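Local coordinates for nitrogenase molybdenum-iron protein beta chain (Clostridium pasteurianum, PDB 4WES) that forms, with the alpha chain, the molybdenum-iron component of nitrogenase, which reduces dinitrogen to ammonium, and shares an [8Fe-7S] cluster with that chain, at residues S108-D113 with P140-S145; D113-Y118 with V134-T139. One frame throughout, in Å; residues are numbered along the deposited sequence. Where two conformers were deposited one is given.

Interaction 1 (S108-D113 with P140-S145); sequences SETLGD and PSYVGS. With CLF (Fe(8)-S(7) cluster), chain H.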
loop_
_atom_site.group_PDB
_atom_site.type_symbol
_atom_site.label_atom_id
_atom_site.label_comp_id
_atom_site.label_asym_id
_atom_site.label_seq_id
_atom_site.Cartn_x
_atom_site.Cartn_y
_atom_site.Cartn_z
ATOM N N SER B 108 37.162 -11.862 17.070
ATOM C CA SER B 108 38.178 -12.750 16.527
ATOM C C SER B 108 39.153 -12.003 15.616
ATOM O O SER B 108 40.329 -12.388 15.543
ATOM C CB SER B 108 37.521 -13.946 15.856
ATOM O OG SER B 108 36.450 -13.559 15.004
ATOM N N GLU B 109 38.706 -10.961 14.927
ATOM C CA GLU B 109 39.588 -10.170 14.098
ATOM C C GLU B 109 40.559 -9.336 14.965
ATOM O O GLU B 109 41.753 -9.234 14.648
ATOM C CB GLU B 109 38.785 -9.304 13.147
ATOM C CG GLU B 109 38.027 -10.124 12.088
ATOM C CD GLU B 109 38.942 -10.850 11.117
ATOM O OE1 GLU B 109 40.022 -10.325 10.829
ATOM O OE2 GLU B 109 38.593 -11.957 10.688
ATOM N N THR B 110 40.072 -8.760 16.063
ATOM C CA THR B 110 40.954 -7.999 16.963
ATOM C C THR B 110 42.039 -8.945 17.527
ATOM O O THR B 110 43.204 -8.562 17.663
ATOM C CB THR B 110 40.167 -7.310 18.087
ATOM O OG1 THR B 110 39.301 -6.334 17.517
ATOM C CG2 THR B 110 41.103 -6.642 19.061
ATOM N N LEU B 111 41.630 -10.169 17.837
ATOM C CA LEU B 111 42.552 -11.188 18.360
ATOM C C LEU B 111 43.495 -11.776 17.335
ATOM O O LEU B 111 44.472 -12.438 17.723
ATOM C CB LEU B 111 41.759 -12.330 19.006
ATOM C CG LEU B 111 41.055 -11.979 20.317
ATOM C CD1 LEU B 111 40.073 -13.073 20.717
ATOM C CD2 LEU B 111 42.033 -11.742 21.445
ATOM N N GLY B 112 43.209 -11.579 16.048
ATOM C CA GLY B 112 44.039 -12.127 14.984
ATOM C C GLY B 112 43.919 -13.615 14.844
ATOM O O GLY B 112 44.873 -14.273 14.435
ATOM N N ASP B 113 42.769 -14.198 15.145
ATOM C CA ASP B 113 42.602 -15.645 14.967
ATOM C C ASP B 113 42.939 -16.058 13.544
ATOM O O ASP B 113 42.626 -15.367 12.579
ATOM C CB ASP B 113 41.169 -16.089 15.274
ATOM C CG ASP B 113 40.936 -16.455 16.724
ATOM O OD1 ASP B 113 41.684 -16.007 17.611
ATOM O OD2 ASP B 113 39.972 -17.197 16.987
ATOM N N PRO B 140 35.715 -8.386 9.629
ATOM C CA PRO B 140 35.844 -7.408 10.718
ATOM C C PRO B 140 34.769 -6.350 10.680
ATOM O O PRO B 140 34.621 -5.634 9.704
ATOM C CB PRO B 140 37.210 -6.793 10.477
ATOM C CG PRO B 140 37.447 -6.943 9.000
ATOM C CD PRO B 140 36.807 -8.279 8.656
ATOM N N SER B 141 34.036 -6.225 11.779
ATOM C CA SER B 141 32.878 -5.336 11.793
ATOM C C SER B 141 33.233 -3.855 11.840
ATOM O O SER B 141 32.370 -2.994 11.581
ATOM C CB SER B 141 31.963 -5.670 12.957
ATOM O OG SER B 141 32.654 -5.868 14.150
ATOM N N TYR B 142 34.469 -3.552 12.188
ATOM C CA TYR B 142 34.977 -2.199 12.152
ATOM C C TYR B 142 35.410 -1.764 10.752
ATOM O O TYR B 142 35.865 -0.646 10.595
ATOM C CB TYR B 142 36.089 -2.059 13.177
ATOM C CG TYR B 142 37.125 -3.147 13.163
ATOM C CD1 TYR B 142 37.055 -4.192 14.075
ATOM C CD2 TYR B 142 38.187 -3.153 12.268
ATOM C CE1 TYR B 142 38.000 -5.195 14.086
ATOM C CE2 TYR B 142 39.155 -4.138 12.285
ATOM C CZ TYR B 142 39.072 -5.160 13.221
ATOM O OH TYR B 142 40.019 -6.162 13.259
ATOM N N VAL B 143 35.268 -2.619 9.738
ATOM C CA VAL B 143 35.490 -2.253 8.360
ATOM C C VAL B 143 34.169 -2.324 7.608
ATOM O O VAL B 143 33.446 -3.334 7.666
ATOM C CB VAL B 143 36.514 -3.191 7.690
ATOM C CG1 VAL B 143 36.651 -2.877 6.208
ATOM C CG2 VAL B 143 37.849 -3.134 8.417
ATOM N N GLY B 144 33.826 -1.278 6.890
ATOM C CA GLY B 144 32.691 -1.379 5.972
ATOM C C GLY B 144 31.380 -1.556 6.680
ATOM O O GLY B 144 31.130 -0.917 7.710
ATOM N N SER B 145 30.523 -2.386 6.105
ATOM C CA SER B 145 29.184 -2.637 6.590
ATOM C C SER B 145 28.805 -4.073 6.270
ATOM O O SER B 145 29.588 -4.863 5.762
ATOM C CB SER B 145 28.176 -1.702 5.940
ATOM O OG SER B 145 28.009 -2.077 4.562
HETATM FE FE1 CLF H . 30.534 -8.619 21.103
HETATM FE FE2 CLF H . 28.693 -9.278 19.550
HETATM FE FE3 CLF H . 27.956 -8.687 22.147
HETATM FE FE4 CLF H . 28.794 -6.790 20.400
HETATM S S1 CLF H . 30.458 -7.655 18.923
HETATM S S2A CLF H . 29.199 -10.506 21.420
HETATM S S4A CLF H . 26.885 -8.023 20.243
HETATM S S3A CLF H . 29.582 -7.065 22.558
HETATM FE FE5 CLF H . 28.511 -5.276 17.314
HETATM FE FE6 CLF H . 31.585 -6.411 15.785
HETATM FE FE7 CLF H . 28.971 -6.579 14.948
HETATM FE FE8 CLF H . 29.393 -8.349 16.930
HETATM S S2B CLF H . 30.030 -4.726 15.803
HETATM S S3B CLF H . 30.527 -8.296 14.959
HETATM S S4B CLF H . 27.437 -7.160 16.573
#

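Interaction 2 (D113-Y118 with V134-T139); sequences DDLPTY and VIHTNT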
loop_
_atom_site.group_PDB
_atom_site.type_symbol
_atom_site.label_atom_id
_atom_site.label_comp_id
_atom_site.label_asym_id
_atom_site.label_seq_id
_atom_site.Cartn_x
_atom_site.Cartn_y
_atom_site.Cartn_z
ATOM N N ASP B 113 42.769 -14.198 15.145
ATOM C CA ASP B 113 42.602 -15.645 14.967
ATOM C C ASP B 113 42.939 -16.058 13.544
ATOM O O ASP B 113 42.626 -15.367 12.579
ATOM C CB ASP B 113 41.169 -16.089 15.274
ATOM C CG ASP B 113 40.936 -16.455 16.724
ATOM O OD1 ASP B 113 41.684 -16.007 17.611
ATOM O OD2 ASP B 113 39.972 -17.197 16.987
ATOM N N ASP B 114 43.523 -17.230 13.428
ATOM C CA ASP B 114 44.053 -17.738 12.177
ATOM C C ASP B 114 43.175 -18.898 11.660
ATOM O O ASP B 114 43.454 -20.069 11.878
ATOM C CB ASP B 114 45.485 -18.208 12.449
ATOM C CG ASP B 114 46.189 -18.748 11.234
ATOM O OD1 ASP B 114 45.658 -18.785 10.114
ATOM O OD2 ASP B 114 47.357 -19.127 11.430
ATOM N N LEU B 115 42.107 -18.545 10.944
ATOM C CA LEU B 115 41.138 -19.535 10.461
ATOM C C LEU B 115 41.774 -20.595 9.544
ATOM O O LEU B 115 41.481 -21.777 9.643
ATOM C CB LEU B 115 39.969 -18.843 9.755
ATOM C CG LEU B 115 38.851 -18.322 10.677
ATOM C CD1 LEU B 115 38.091 -19.492 11.283
ATOM C CD2 LEU B 115 39.338 -17.378 11.772
ATOM N N PRO B 116 42.643 -20.169 8.611
ATOM C CA PRO B 116 43.261 -21.199 7.768
ATOM C C PRO B 116 43.991 -22.274 8.566
ATOM O O PRO B 116 43.861 -23.451 8.259
ATOM C CB PRO B 116 44.235 -20.402 6.928
ATOM C CG PRO B 116 43.621 -19.050 6.827
ATOM C CD PRO B 116 42.994 -18.804 8.173
ATOM N N THR B 117 44.697 -21.889 9.615
ATOM C CA THR B 117 45.355 -22.848 10.459
ATOM C C THR B 117 44.359 -23.732 11.206
ATOM O O THR B 117 44.529 -24.978 11.244
ATOM C CB THR B 117 46.322 -22.163 11.438
ATOM O OG1 THR B 117 47.385 -21.557 10.692
ATOM C CG2 THR B 117 46.906 -23.161 12.453
ATOM N N TYR B 118 43.313 -23.154 11.800
ATOM C CA TYR B 118 42.360 -23.988 12.494
ATOM C C TYR B 118 41.719 -25.015 11.545
ATOM O O TYR B 118 41.491 -26.176 11.914
ATOM C CB TYR B 118 41.273 -23.142 13.172
ATOM C CG TYR B 118 41.752 -22.095 14.164
ATOM C CD1 TYR B 118 42.986 -22.193 14.800
ATOM C CD2 TYR B 118 40.936 -21.021 14.485
ATOM C CE1 TYR B 118 43.404 -21.223 15.708
ATOM C CE2 TYR B 118 41.341 -20.058 15.384
ATOM C CZ TYR B 118 42.570 -20.145 15.988
ATOM O OH TYR B 118 42.929 -19.156 16.895
ATOM N N VAL B 134 34.420 -27.246 5.022
ATOM C CA VAL B 134 34.458 -26.034 5.877
ATOM C C VAL B 134 35.187 -24.950 5.113
ATOM O O VAL B 134 36.321 -25.141 4.679
ATOM C CB VAL B 134 35.190 -26.297 7.215
ATOM C CG1 VAL B 134 35.208 -25.013 8.053
ATOM C CG2 VAL B 134 34.545 -27.440 7.992
ATOM N N ILE B 135 34.498 -23.830 4.906
ATOM C CA ILE B 135 35.074 -22.685 4.251
ATOM C C ILE B 135 35.010 -21.477 5.185
ATOM O O ILE B 135 34.326 -21.515 6.205
ATOM C CB ILE B 135 34.362 -22.379 2.910
ATOM C CG1 ILE B 135 32.959 -21.814 3.071
ATOM C CG2 ILE B 135 34.341 -23.632 2.035
ATOM C CD1 ILE B 135 32.407 -21.237 1.802
ATOM N N HIS B 136 35.721 -20.412 4.844
ATOM C CA HIS B 136 35.675 -19.214 5.693
ATOM C C HIS B 136 35.892 -17.943 4.899
ATOM O O HIS B 136 36.451 -17.954 3.791
ATOM C CB HIS B 136 36.718 -19.253 6.829
ATOM C CG HIS B 136 38.042 -18.662 6.467
ATOM N ND1 HIS B 136 38.994 -19.310 5.697
ATOM C CD2 HIS B 136 38.557 -17.460 6.776
ATOM C CE1 HIS B 136 40.041 -18.519 5.550
ATOM N NE2 HIS B 136 39.798 -17.388 6.189
ATOM N N THR B 137 35.453 -16.838 5.507
ATOM C CA THR B 137 35.902 -15.508 5.169
ATOM C C THR B 137 36.224 -14.754 6.460
ATOM O O THR B 137 35.989 -15.264 7.540
ATOM C CB THR B 137 34.893 -14.736 4.307
ATOM O OG1 THR B 137 35.481 -13.517 3.868
ATOM C CG2 THR B 137 33.632 -14.462 5.045
ATOM N N ASN B 138 36.822 -13.575 6.309
ATOM C CA ASN B 138 37.135 -12.684 7.432
ATOM C C ASN B 138 36.288 -11.436 7.308
ATOM O O ASN B 138 36.299 -10.768 6.257
ATOM C CB ASN B 138 38.630 -12.310 7.427
ATOM C CG ASN B 138 39.513 -13.512 7.644
ATOM O OD1 ASN B 138 39.916 -14.204 6.678
ATOM N ND2 ASN B 138 39.798 -13.814 8.901
ATOM N N THR B 139 35.546 -11.132 8.356
ATOM C CA THR B 139 34.515 -10.084 8.347
ATOM C C THR B 139 34.624 -9.156 9.560
ATOM O O THR B 139 33.734 -9.108 10.403
ATOM C CB THR B 139 33.122 -10.730 8.243
ATOM O OG1 THR B 139 32.977 -11.777 9.204
ATOM C CG2 THR B 139 32.900 -11.309 6.866
HETATM O O HOH W 1 41.843 -15.804 9.844
#

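Interaction 1 (S108-D113 with P140-S145)
The last turn of helix 106-111 comes closest to the loop 140-145 where the CA atoms of Glu109 and Pro140 stand 5.8 Å apart, with no hydrogen bond between the two backbones. The helix ends in a Schellman motif: Gly112, at positive phi (71°), sends its N-H back to Glu109 O, and Asp113 N reaches Ser108 O. The facing loop begins with a type I beta turn from Pro140 to Val143, closed by Val143 N to Pro140 O. Glu109 lays its aliphatic stem across the proline, CG lying 3.7 Å from Pro140 CA, then bends at chi2 (-66°), taking the carboxylate past the ring to Thr104 OG1, hydrogen-bonded to OE2. Two residues on in the turn, Tyr142 brings its OH to 3.4 Å from Glu109 CB, while Pro140 CB rests over one face of the tyrosine ring, near the rim. Thr110 OG1, hydrogen-bonded to Cys106 O, comes obliquely to the same ring, 3.8 Å from Tyr142 CE1. The turn also carries a ligand of the [8Fe-7S] cluster: in one of its two conformers Ser141, with OG between backbone N and carbonyl carbon (chi1 45°), places OG 2.0 Å from FE6, an iron that Cys106 SG also binds.

Interaction 2 (D113-Y118 with V134-T139)
Leu115 and Pro116, at the start of helix 115-125, pack on the imidazole of His136 at the end of strand 133-136, with the CA atoms of Leu115 and His136 7.3 Å apart. Ahead of them in the chain, Asp113 takes part through its backbone: its O accepts from a water, 2.9 Å away, that in turn accepts from Leu115 N and Asn138 ND2. This three-way bridge gives the first N-H of the helix a partner and ties the helix start to the segment beyond the strand. Asp114 is the N-cap. Its OD1 accepts from Thr117 N (3.3 Å) and OD2 from Thr117 OG1, both donors lying well out of the carboxylate plane, so two bonds from one residue fix the rotation of the group. Leu115 makes the central contact, a CH-pi interaction in which CB sits over one face of the His136 ring, 3.8 Å from its centroid and 18° off the normal, displaced toward CD2. The ring is brought there with CG between the backbone N and the carbonyl carbon (chi1 90°). Pro116 arrives obliquely at the other end of the imidazole, its CG 3.8 Å from His136 CE1. The ring also has polar partners: ND1 hydrogen-bonds Tyr160 OH, and NE2 gives a weak, bent bond to Asn138 OD1 (129°). The bond to Tyr160 OH, with lesser help from the weak one, limits how the ring can turn beneath Leu115. The arrangement belongs to a beta-alpha-beta crossover between the adjacent parallel strands 99-104 and 133-136, with helix 115-125 in the connection and packed on the strand it leads to. Leu115 also touches Val102 and Thr104 of strand 99-104 and Ile84 of helix 81-95, while Ile135 and Thr137 pack against Met153 of helix 146-161.

In the fold
Interaction 2 is nested inside the loop that interaction 1 closes, and their centres are 12 Å apart. Asp113 belongs to both, in the short connection from helix 106-111 to helix 115-125; 134-139 runs directly into 140-145. A second tie crosses between the contacts: Glu109 OE2 lies 2.8 Å from Asn138 ND2, a probable hydrogen bond, so the amide that meets the water of interaction 2 also meets the carboxylate of interaction 1. Only interaction 1 holds a cluster ligand, Ser141; the Leu115 side chain of interaction 2 is about 13 Å from the [8Fe-7S] cluster. Met110 and Pro146 of the alpha chain pack on Tyr142 and Thr110 respectively, whereas no other chain touches interaction 2.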